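Local coordinates for protein endoglucanase (PDB 2YIK) that probably hydrolyses internal beta-1,4-glucosidic bonds in cellulose, at residues Trp278-Ala287 with Tyr298-Tyr306; Ser323-Asp334 with Phe361-Leu369. All blocks are in the same frame, centred on the assembly; numbering follows the deposited sequence.

Interaction 1: Trp278-Ala287 with Tyr298-Tyr306; sequences WQDDYCWAAA and YLDEAFKYY. With CA (calcium ion), chain C.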
loop_
_atom_site.group_PDB
_atom_site.type_symbol
_atom_site.label_atom_id
_atom_site.label_comp_id
_atom_site.label_asym_id
_atom_site.label_seq_id
_atom_site.Cartn_x
_atom_site.Cartn_y
_atom_site.Cartn_z
ATOM N N TRP A 278 -6.560 12.758 -7.923
ATOM C CA TRP A 278 -6.517 11.530 -8.694
ATOM C C TRP A 278 -5.356 11.482 -9.680
ATOM O O TRP A 278 -4.964 10.402 -10.118
ATOM C CB TRP A 278 -7.824 11.360 -9.475
ATOM C CG TRP A 278 -8.090 12.480 -10.456
ATOM C CD1 TRP A 278 -8.851 13.599 -10.241
ATOM C CD2 TRP A 278 -7.592 12.586 -11.801
ATOM N NE1 TRP A 278 -8.864 14.386 -11.368
ATOM C CE2 TRP A 278 -8.112 13.790 -12.338
ATOM C CE3 TRP A 278 -6.781 11.774 -12.604
ATOM C CZ2 TRP A 278 -7.818 14.213 -13.645
ATOM C CZ3 TRP A 278 -6.492 12.201 -13.913
ATOM C CH2 TRP A 278 -7.022 13.406 -14.416
ATOM N N GLN A 279 -4.803 12.641 -10.025
ATOM C CA GLN A 279 -3.723 12.685 -11.005
ATOM C C GLN A 279 -2.471 11.879 -10.678
ATOM O O GLN A 279 -1.862 11.302 -11.579
ATOM C CB GLN A 279 -3.348 14.137 -11.335
ATOM C CG GLN A 279 -4.455 14.884 -12.075
ATOM C CD GLN A 279 -5.392 15.632 -11.147
ATOM O OE1 GLN A 279 -5.630 15.224 -10.010
ATOM N NE2 GLN A 279 -5.941 16.735 -11.639
ATOM N N ASP A 280 -2.080 11.823 -9.408
ATOM C CA ASP A 280 -0.896 11.049 -9.045
ATOM C C ASP A 280 -1.166 9.548 -9.193
ATOM O O ASP A 280 -0.331 8.824 -9.726
ATOM C CB ASP A 280 -0.462 11.369 -7.618
ATOM C CG ASP A 280 -1.573 11.182 -6.628
ATOM O OD1 ASP A 280 -2.685 11.672 -6.907
ATOM O OD2 ASP A 280 -1.333 10.562 -5.572
ATOM N N ASP A 281 -2.323 9.080 -8.728
ATOM C CA ASP A 281 -2.662 7.659 -8.846
ATOM C C ASP A 281 -2.787 7.273 -10.324
ATOM O O ASP A 281 -2.381 6.182 -10.732
ATOM C CB ASP A 281 -3.995 7.353 -8.166
ATOM C CG ASP A 281 -4.054 7.844 -6.731
ATOM O OD1 ASP A 281 -3.378 7.271 -5.854
ATOM O OD2 ASP A 281 -4.799 8.810 -6.497
ATOM N N TYR A 282 -3.374 8.174 -11.109
ATOM C CA TYR A 282 -3.563 7.953 -12.537
ATOM C C TYR A 282 -2.197 7.779 -13.207
ATOM O O TYR A 282 -1.983 6.827 -13.957
ATOM C CB TYR A 282 -4.313 9.145 -13.146
ATOM C CG TYR A 282 -4.787 8.938 -14.569
ATOM C CD1 TYR A 282 -5.940 8.199 -14.846
ATOM C CD2 TYR A 282 -4.072 9.473 -15.642
ATOM C CE1 TYR A 282 -6.369 7.998 -16.160
ATOM C CE2 TYR A 282 -4.489 9.279 -16.956
ATOM C CZ TYR A 282 -5.636 8.540 -17.210
ATOM O OH TYR A 282 -6.032 8.332 -18.511
ATOM N N CYS A 283 -1.270 8.691 -12.916
ATOM C CA CYS A 283 0.073 8.634 -13.494
ATOM C C CYS A 283 0.866 7.419 -13.006
ATOM O O CYS A 283 1.624 6.823 -13.767
ATOM C CB CYS A 283 0.838 9.928 -13.187
ATOM S SG CYS A 283 0.171 11.359 -14.073
ATOM N N TRP A 284 0.669 7.066 -11.740
ATOM C CA TRP A 284 1.302 5.910 -11.099
ATOM C C TRP A 284 0.889 4.634 -11.865
ATOM O O TRP A 284 1.733 3.822 -12.229
ATOM C CB TRP A 284 0.839 5.886 -9.632
ATOM C CG TRP A 284 1.129 4.682 -8.759
ATOM C CD1 TRP A 284 0.195 3.934 -8.101
ATOM C CD2 TRP A 284 2.404 4.228 -8.273
ATOM N NE1 TRP A 284 0.795 3.064 -7.229
ATOM C CE2 TRP A 284 2.152 3.226 -7.306
ATOM C CE3 TRP A 284 3.733 4.586 -8.539
ATOM C CZ2 TRP A 284 3.174 2.563 -6.618
ATOM C CZ3 TRP A 284 4.757 3.926 -7.850
ATOM C CH2 TRP A 284 4.466 2.933 -6.895
ATOM N N ALA A 285 -0.407 4.480 -12.115
ATOM C CA ALA A 285 -0.918 3.326 -12.855
ATOM C C ALA A 285 -0.388 3.343 -14.293
ATOM O O ALA A 285 0.063 2.320 -14.814
ATOM C CB ALA A 285 -2.438 3.344 -12.867
ATOM N N ALA A 286 -0.442 4.513 -14.925
ATOM C CA ALA A 286 0.020 4.666 -16.301
ATOM C C ALA A 286 1.488 4.282 -16.448
ATOM O O ALA A 286 1.858 3.577 -17.387
ATOM C CB ALA A 286 -0.197 6.108 -16.774
ATOM N N ALA A 287 2.320 4.747 -15.520
ATOM C CA ALA A 287 3.746 4.437 -15.562
ATOM C C ALA A 287 3.972 2.934 -15.455
ATOM O O ALA A 287 4.767 2.371 -16.199
ATOM C CB ALA A 287 4.482 5.154 -14.432
ATOM N N TYR A 298 0.173 4.640 -22.771
ATOM C CA TYR A 298 0.263 4.798 -21.328
ATOM C C TYR A 298 1.279 5.856 -20.946
ATOM O O TYR A 298 1.041 6.646 -20.031
ATOM C CB TYR A 298 0.613 3.464 -20.670
ATOM C CG TYR A 298 -0.498 2.457 -20.810
ATOM C CD1 TYR A 298 -1.772 2.734 -20.318
ATOM C CD2 TYR A 298 -0.286 1.237 -21.453
ATOM C CE1 TYR A 298 -2.815 1.823 -20.464
ATOM C CE2 TYR A 298 -1.317 0.316 -21.603
ATOM C CZ TYR A 298 -2.580 0.615 -21.106
ATOM O OH TYR A 298 -3.596 -0.296 -21.255
ATOM N N LEU A 299 2.410 5.880 -21.642
ATOM C CA LEU A 299 3.423 6.875 -21.338
ATOM C C LEU A 299 2.874 8.257 -21.682
ATOM O O LEU A 299 3.160 9.235 -20.984
ATOM C CB LEU A 299 4.704 6.610 -22.128
ATOM C CG LEU A 299 5.923 7.396 -21.630
ATOM C CD1 LEU A 299 6.261 6.998 -20.181
ATOM C CD2 LEU A 299 7.107 7.117 -22.557
ATOM N N ASP A 300 2.080 8.335 -22.753
ATOM C CA ASP A 300 1.480 9.602 -23.167
ATOM C C ASP A 300 0.494 10.084 -22.107
ATOM O O ASP A 300 0.373 11.282 -21.857
ATOM C CB ASP A 300 0.729 9.464 -24.498
ATOM C CG ASP A 300 1.658 9.333 -25.692
ATOM O OD1 ASP A 300 2.810 9.802 -25.617
ATOM O OD2 ASP A 300 1.223 8.773 -26.722
ATOM N N GLU A 301 -0.230 9.149 -21.497
ATOM C CA GLU A 301 -1.180 9.518 -20.461
ATOM C C GLU A 301 -0.429 9.970 -19.212
ATOM O O GLU A 301 -0.849 10.909 -18.536
ATOM C CB GLU A 301 -2.105 8.344 -20.129
ATOM C CG GLU A 301 -3.192 8.108 -21.175
ATOM C CD GLU A 301 -4.061 9.335 -21.393
ATOM O OE1 GLU A 301 -4.779 9.753 -20.459
ATOM O OE2 GLU A 301 -4.014 9.895 -22.503
ATOM N N ALA A 302 0.685 9.308 -18.911
ATOM C CA ALA A 302 1.474 9.678 -17.744
ATOM C C ALA A 302 2.044 11.081 -17.933
ATOM O O ALA A 302 1.967 11.919 -17.036
ATOM C CB ALA A 302 2.598 8.678 -17.522
ATOM N N PHE A 303 2.598 11.338 -19.113
ATOM C CA PHE A 303 3.182 12.637 -19.407
ATOM C C PHE A 303 2.153 13.760 -19.414
ATOM O O PHE A 303 2.473 14.891 -19.074
ATOM C CB PHE A 303 3.922 12.611 -20.752
ATOM C CG PHE A 303 5.223 11.839 -20.726
ATOM C CD1 PHE A 303 5.785 11.420 -19.520
ATOM C CD2 PHE A 303 5.908 11.571 -21.908
ATOM C CE1 PHE A 303 7.013 10.752 -19.487
ATOM C CE2 PHE A 303 7.136 10.906 -21.890
ATOM C CZ PHE A 303 7.691 10.493 -20.676
ATOM N N LYS A 304 0.917 13.442 -19.787
ATOM C CA LYS A 304 -0.153 14.436 -19.830
ATOM C C LYS A 304 -0.491 15.018 -18.450
ATOM O O LYS A 304 -0.802 16.201 -18.329
ATOM C CB LYS A 304 -1.416 13.810 -20.444
ATOM C CG LYS A 304 -2.582 14.779 -20.685
ATOM C CD LYS A 304 -3.747 14.100 -21.443
ATOM C CE LYS A 304 -3.280 13.494 -22.775
ATOM N NZ LYS A 304 -4.375 12.813 -23.570
ATOM N N TYR A 305 -0.409 14.201 -17.406
ATOM C CA TYR A 305 -0.766 14.671 -16.074
ATOM C C TYR A 305 0.357 14.731 -15.042
ATOM O O TYR A 305 0.156 15.261 -13.954
ATOM C CB TYR A 305 -1.912 13.815 -15.530
ATOM C CG TYR A 305 -3.154 13.838 -16.398
ATOM C CD1 TYR A 305 -4.015 14.940 -16.397
ATOM C CD2 TYR A 305 -3.462 12.763 -17.233
ATOM C CE1 TYR A 305 -5.156 14.968 -17.207
ATOM C CE2 TYR A 305 -4.597 12.777 -18.046
ATOM C CZ TYR A 305 -5.439 13.881 -18.029
ATOM O OH TYR A 305 -6.562 13.896 -18.827
ATOM N N TYR A 306 1.530 14.207 -15.382
ATOM C CA TYR A 306 2.663 14.205 -14.463
ATOM C C TYR A 306 3.104 15.597 -14.002
ATOM O O TYR A 306 3.468 16.450 -14.813
ATOM C CB TYR A 306 3.854 13.473 -15.096
ATOM C CG TYR A 306 5.106 13.418 -14.230
ATOM C CD1 TYR A 306 5.031 13.076 -12.876
ATOM C CD2 TYR A 306 6.370 13.666 -14.774
ATOM C CE1 TYR A 306 6.185 12.983 -12.084
ATOM C CE2 TYR A 306 7.534 13.575 -13.992
ATOM C CZ TYR A 306 7.431 13.234 -12.646
ATOM O OH TYR A 306 8.562 13.161 -11.851
HETATM CA CA CA C . -3.969 10.689 -4.912
HETATM O O HOH W 1 -3.110 8.640 -3.568
HETATM O O HOH W 2 -5.558 11.179 -2.925
#
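Glu-301 OE1 takes a hydrogen bond from Tyr-282 OH at 2.7 Å. The tyrosine meets it on the anti side, 25° out of the carboxylate plane. The other oxygen, OE2, holds Lys-304 NZ in a salt bridge at 3.1 Å, on the syn side. The two bonds together fix the rotation of the carboxylate, and the lysine probably helps to keep it ionised. Tyr-282 has CG anti to the backbone N (chi1 -170°), and this places OH beside Glu-301.

Tyr-305 joins Trp-278 and Tyr-282 in an aromatic cluster. Trp-278 brings CH2 over one face of the Tyr-305 ring, 3.7 Å from CE1, in an edge-to-face pair. The aliphatic CG of Lys-304 lies over the opposite face. Tyr-282 CE2 approaches Tyr-305 CD2 at 3.6 Å, with the two ring planes nearly perpendicular. Cys-283 SG packs against Tyr-305 CB.

The backbones come closest at Cys-283 and Ala-302. Small residues allow this: Ala-286 CB touches Ala-302 CB at 3.9 Å. Phe-252 of helix 238-257 stacks on the Tyr-282 ring.

At the start of the first helix, Asp-280 binds a calcium ion through both carboxylate oxygens and Asp-281 through OD2. Two waters and Lys-277 O are further ligands. The first helix thus packs on its neighbour while its N-terminal turn holds the metal. The segments run at 153° to each other, an antiparallel helical hairpin of the kind that builds the (alpha/alpha)6 barrel of family 9 glycoside hydrolases.

Interaction 2: Ser323-Asp334 with Phe361-Leu369; sequences SGTACILAEIND and FWKPIQDLL
The indole of Trp-362 carries Ala-330 CB on one face. The methyl sits over the five-membered ring, 3.4 Å from its centroid, a CH-pi contact. At the ring edge, Trp-362 NE1 gives a hydrogen bond of 2.7 Å to Asp-334 OD2. The bond is nearly straight (171°), close to the indole plane and on the syn side of the carboxylate. The methyl on the face and the carboxylate at the edge both help to hold the indole. Glu-331 CG touches CZ2 of the same ring, and Cys-327 SG lies obliquely beside its six-membered part. Tyr-406 and His-410 make edge-to-face pairs with Trp-362.

Phe-361 packs its CB on Ala-330 CA, while its CD2 meets Asn-333 CB at 3.6 Å. The Asn-333 and Phe-361 side chains cross at about a right angle, with amide and ring planes 48° apart. Asn-333 also belongs to a calcium site with Asp-337, Ser-340 and Glu-344. The two helical segments, at 136° to each other, belong to the all-helical (alpha/alpha)6 barrel of family 9 enzymes, and helix 392-408 packs against both.

Further along, the helices move apart, and Ile-365 and Leu-368 make the contact. Ile-365 has CG1 beside the backbone N, and this atom meets Cys-327 SG at 3.8 Å and Ala-326 CB at 4.0 Å. Leu-368 CD2 reaches Ser-323 CB at 3.7 Å. A water donates to both Ala-326 O and Phe-361 O, bridging the two backbones.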
loop_
_atom_site.group_PDB
_atom_site.type_symbol
_atom_site.label_atom_id
_atom_site.label_comp_id
_atom_site.label_asym_id
_atom_site.label_seq_id
_atom_site.Cartn_x
_atom_site.Cartn_y
_atom_site.Cartn_z
ATOM N N SER A 323 5.854 10.739 -5.730
ATOM C CA SER A 323 7.257 10.360 -5.639
ATOM C C SER A 323 7.494 8.958 -6.177
ATOM O O SER A 323 8.503 8.707 -6.820
ATOM C CB SER A 323 7.780 10.488 -4.198
ATOM O OG SER A 323 6.996 9.759 -3.280
ATOM N N GLY A 324 6.561 8.049 -5.920
ATOM C CA GLY A 324 6.703 6.698 -6.436
ATOM C C GLY A 324 6.603 6.752 -7.953
ATOM O O GLY A 324 7.357 6.086 -8.667
ATOM N N THR A 325 5.668 7.560 -8.440
ATOM C CA THR A 325 5.461 7.723 -9.874
ATOM C C THR A 325 6.752 8.218 -10.521
ATOM O O THR A 325 7.198 7.671 -11.525
ATOM C CB THR A 325 4.309 8.730 -10.157
ATOM O OG1 THR A 325 3.080 8.209 -9.638
ATOM C CG2 THR A 325 4.146 8.967 -11.646
ATOM N N ALA A 326 7.357 9.245 -9.933
ATOM C CA ALA A 326 8.593 9.800 -10.472
ATOM C C ALA A 326 9.666 8.729 -10.587
ATOM O O ALA A 326 10.404 8.704 -11.563
ATOM C CB ALA A 326 9.094 10.945 -9.599
ATOM N N CYS A 327 9.747 7.847 -9.593
ATOM C CA CYS A 327 10.733 6.770 -9.608
ATOM C C CYS A 327 10.514 5.835 -10.797
ATOM O O CYS A 327 11.462 5.458 -11.486
ATOM C CB CYS A 327 10.661 5.948 -8.313
ATOM S SG CYS A 327 11.317 6.755 -6.839
ATOM N N ILE A 328 9.262 5.466 -11.038
ATOM C CA ILE A 328 8.963 4.556 -12.128
ATOM C C ILE A 328 9.230 5.195 -13.488
ATOM O O ILE A 328 9.803 4.555 -14.372
ATOM C CB ILE A 328 7.506 4.044 -12.042
ATOM C CG1 ILE A 328 7.263 3.438 -10.655
ATOM C CG2 ILE A 328 7.248 2.995 -13.137
ATOM C CD1 ILE A 328 8.251 2.368 -10.285
ATOM N N LEU A 329 8.826 6.452 -13.652
ATOM C CA LEU A 329 9.066 7.156 -14.903
ATOM C C LEU A 329 10.573 7.272 -15.139
ATOM O O LEU A 329 11.039 7.204 -16.271
ATOM C CB LEU A 329 8.416 8.546 -14.877
ATOM C CG LEU A 329 6.887 8.554 -15.014
ATOM C CD1 LEU A 329 6.357 9.976 -14.910
ATOM C CD2 LEU A 329 6.494 7.945 -16.354
ATOM N N ALA A 330 11.340 7.430 -14.067
ATOM C CA ALA A 330 12.784 7.537 -14.208
ATOM C C ALA A 330 13.383 6.187 -14.612
ATOM O O ALA A 330 14.302 6.132 -15.431
ATOM C CB ALA A 330 13.408 8.027 -12.911
ATOM N N GLU A 331 12.870 5.103 -14.034
ATOM C CA GLU A 331 13.364 3.771 -14.370
ATOM C C GLU A 331 12.991 3.462 -15.818
ATOM O O GLU A 331 13.743 2.814 -16.527
ATOM C CB GLU A 331 12.772 2.717 -13.425
ATOM C CG GLU A 331 13.212 2.895 -11.978
ATOM C CD GLU A 331 12.607 1.880 -11.015
ATOM O OE1 GLU A 331 12.132 0.812 -11.450
ATOM O OE2 GLU A 331 12.619 2.158 -9.799
ATOM N N ILE A 332 11.827 3.938 -16.247
ATOM C CA ILE A 332 11.367 3.732 -17.613
ATOM C C ILE A 332 12.327 4.450 -18.562
ATOM O O ILE A 332 12.715 3.917 -19.604
ATOM C CB ILE A 332 9.930 4.283 -17.785
ATOM C CG1 ILE A 332 8.934 3.280 -17.196
ATOM C CG2 ILE A 332 9.639 4.593 -19.253
ATOM C CD1 ILE A 332 7.531 3.815 -17.064
ATOM N N ASN A 333 12.719 5.661 -18.180
ATOM C CA ASN A 333 13.635 6.436 -18.991
ATOM C C ASN A 333 15.000 5.768 -19.078
ATOM O O ASN A 333 15.614 5.749 -20.143
ATOM C CB ASN A 333 13.812 7.840 -18.426
ATOM C CG ASN A 333 14.807 8.643 -19.224
ATOM O OD1 ASN A 333 15.914 8.934 -18.767
ATOM N ND2 ASN A 333 14.423 8.983 -20.438
ATOM N N ASP A 334 15.476 5.232 -17.956
ATOM C CA ASP A 334 16.776 4.567 -17.922
ATOM C C ASP A 334 16.776 3.324 -18.796
ATOM O O ASP A 334 17.743 3.045 -19.501
ATOM C CB ASP A 334 17.147 4.155 -16.492
ATOM C CG ASP A 334 17.561 5.336 -15.619
ATOM O OD1 ASP A 334 17.848 6.426 -16.159
ATOM O OD2 ASP A 334 17.618 5.157 -14.382
ATOM N N PHE A 361 14.411 12.989 -15.298
ATOM C CA PHE A 361 13.462 12.188 -14.545
ATOM C C PHE A 361 13.848 11.812 -13.113
ATOM O O PHE A 361 12.972 11.699 -12.265
ATOM C CB PHE A 361 13.050 10.966 -15.380
ATOM C CG PHE A 361 12.154 11.322 -16.550
ATOM C CD1 PHE A 361 10.865 11.805 -16.331
ATOM C CD2 PHE A 361 12.620 11.236 -17.864
ATOM C CE1 PHE A 361 10.055 12.204 -17.399
ATOM C CE2 PHE A 361 11.815 11.633 -18.941
ATOM C CZ PHE A 361 10.531 12.118 -18.704
ATOM N N TRP A 362 15.137 11.647 -12.830
ATOM C CA TRP A 362 15.562 11.326 -11.463
ATOM C C TRP A 362 15.732 12.568 -10.575
ATOM O O TRP A 362 15.759 12.457 -9.347
ATOM C CB TRP A 362 16.887 10.556 -11.460
ATOM C CG TRP A 362 16.761 9.078 -11.675
ATOM C CD1 TRP A 362 17.317 8.353 -12.689
ATOM C CD2 TRP A 362 16.056 8.137 -10.849
ATOM N NE1 TRP A 362 17.004 7.023 -12.548
ATOM C CE2 TRP A 362 16.225 6.859 -11.426
ATOM C CE3 TRP A 362 15.286 8.248 -9.679
ATOM C CZ2 TRP A 362 15.670 5.699 -10.879
ATOM C CZ3 TRP A 362 14.726 7.091 -9.128
ATOM C CH2 TRP A 362 14.922 5.834 -9.733
ATOM N N LYS A 363 15.846 13.745 -11.189
ATOM C CA LYS A 363 16.060 14.982 -10.440
ATOM C C LYS A 363 15.006 15.274 -9.370
ATOM O O LYS A 363 15.350 15.663 -8.254
ATOM C CB LYS A 363 16.197 16.172 -11.407
ATOM C CG LYS A 363 16.575 17.492 -10.748
ATOM C CD LYS A 363 17.799 17.341 -9.854
ATOM C CE LYS A 363 18.315 18.692 -9.357
ATOM N NZ LYS A 363 19.558 18.501 -8.555
ATOM N N PRO A 364 13.713 15.087 -9.683
ATOM C CA PRO A 364 12.725 15.371 -8.636
ATOM C C PRO A 364 12.916 14.515 -7.382
ATOM O O PRO A 364 12.644 14.964 -6.265
ATOM C CB PRO A 364 11.398 15.089 -9.332
ATOM C CG PRO A 364 11.691 15.457 -10.756
ATOM C CD PRO A 364 13.048 14.819 -10.969
ATOM N N ILE A 365 13.382 13.284 -7.570
ATOM C CA ILE A 365 13.603 12.386 -6.447
ATOM C C ILE A 365 14.931 12.700 -5.762
ATOM O O ILE A 365 15.081 12.488 -4.560
ATOM C CB ILE A 365 13.544 10.903 -6.911
ATOM C CG1 ILE A 365 12.076 10.464 -7.041
ATOM C CG2 ILE A 365 14.317 10.005 -5.949
ATOM C CD1 ILE A 365 11.296 10.525 -5.733
ATOM N N GLN A 366 15.892 13.219 -6.520
ATOM C CA GLN A 366 17.169 13.579 -5.921
ATOM C C GLN A 366 16.894 14.761 -4.990
ATOM O O GLN A 366 17.478 14.867 -3.910
ATOM C CB GLN A 366 18.195 13.968 -6.990
ATOM C CG GLN A 366 19.567 14.292 -6.407
ATOM C CD GLN A 366 20.565 14.789 -7.444
ATOM O OE1 GLN A 366 21.647 15.262 -7.097
ATOM N NE2 GLN A 366 20.206 14.685 -8.716
ATOM N N ASP A 367 15.993 15.645 -5.415
ATOM C CA ASP A 367 15.613 16.807 -4.612
ATOM C C ASP A 367 14.860 16.367 -3.358
ATOM O O ASP A 367 15.059 16.916 -2.277
ATOM C CB ASP A 367 14.720 17.754 -5.417
ATOM C CG ASP A 367 15.487 18.530 -6.467
ATOM O OD1 ASP A 367 16.725 18.382 -6.535
ATOM O OD2 ASP A 367 14.853 19.295 -7.222
ATOM N N LEU A 368 13.980 15.385 -3.518
ATOM C CA LEU A 368 13.200 14.863 -2.404
ATOM C C LEU A 368 14.140 14.257 -1.366
ATOM O O LEU A 368 14.023 14.514 -0.167
ATOM C CB LEU A 368 12.236 13.786 -2.897
ATOM C CG LEU A 368 11.482 12.994 -1.829
ATOM C CD1 LEU A 368 10.508 13.916 -1.092
ATOM C CD2 LEU A 368 10.750 11.825 -2.497
ATOM N N LEU A 369 15.078 13.449 -1.849
ATOM C CA LEU A 369 16.038 12.790 -0.980
ATOM C C LEU A 369 17.026 13.739 -0.310
ATOM O O LEU A 369 17.412 13.516 0.834
ATOM C CB LEU A 369 16.774 11.692 -1.756
ATOM C CG LEU A 369 15.891 10.485 -2.099
ATOM C CD1 LEU A 369 16.661 9.512 -2.981
ATOM C CD2 LEU A 369 15.436 9.796 -0.815
HETATM O O HOH W 3 10.422 11.322 -12.790
HETATM O O HOH W 4 16.155 12.147 -17.660
#

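Overall arrangement
Interactions 1 and 2 are neighbours, with centres about 13 Å apart. They follow in series along the chain, and helix 296-305 leads on to helix 322-336. Segment 323-334 also packs against interaction 1: Trp-284 CB lies 3.2 Å from Thr-325 OG1, and Ala-287 O lies 3.2 Å from Ile-332 CD1. Each contact contributes to a different calcium site. Asp-280 and Asp-281 serve one in interaction 1, and Asn-333 serves the other in interaction 2. Both contacts lie away from the predicted active-site residue His-451. They are on the same side of the chain, their centres about 18 and 19 Å from the centre of the chain.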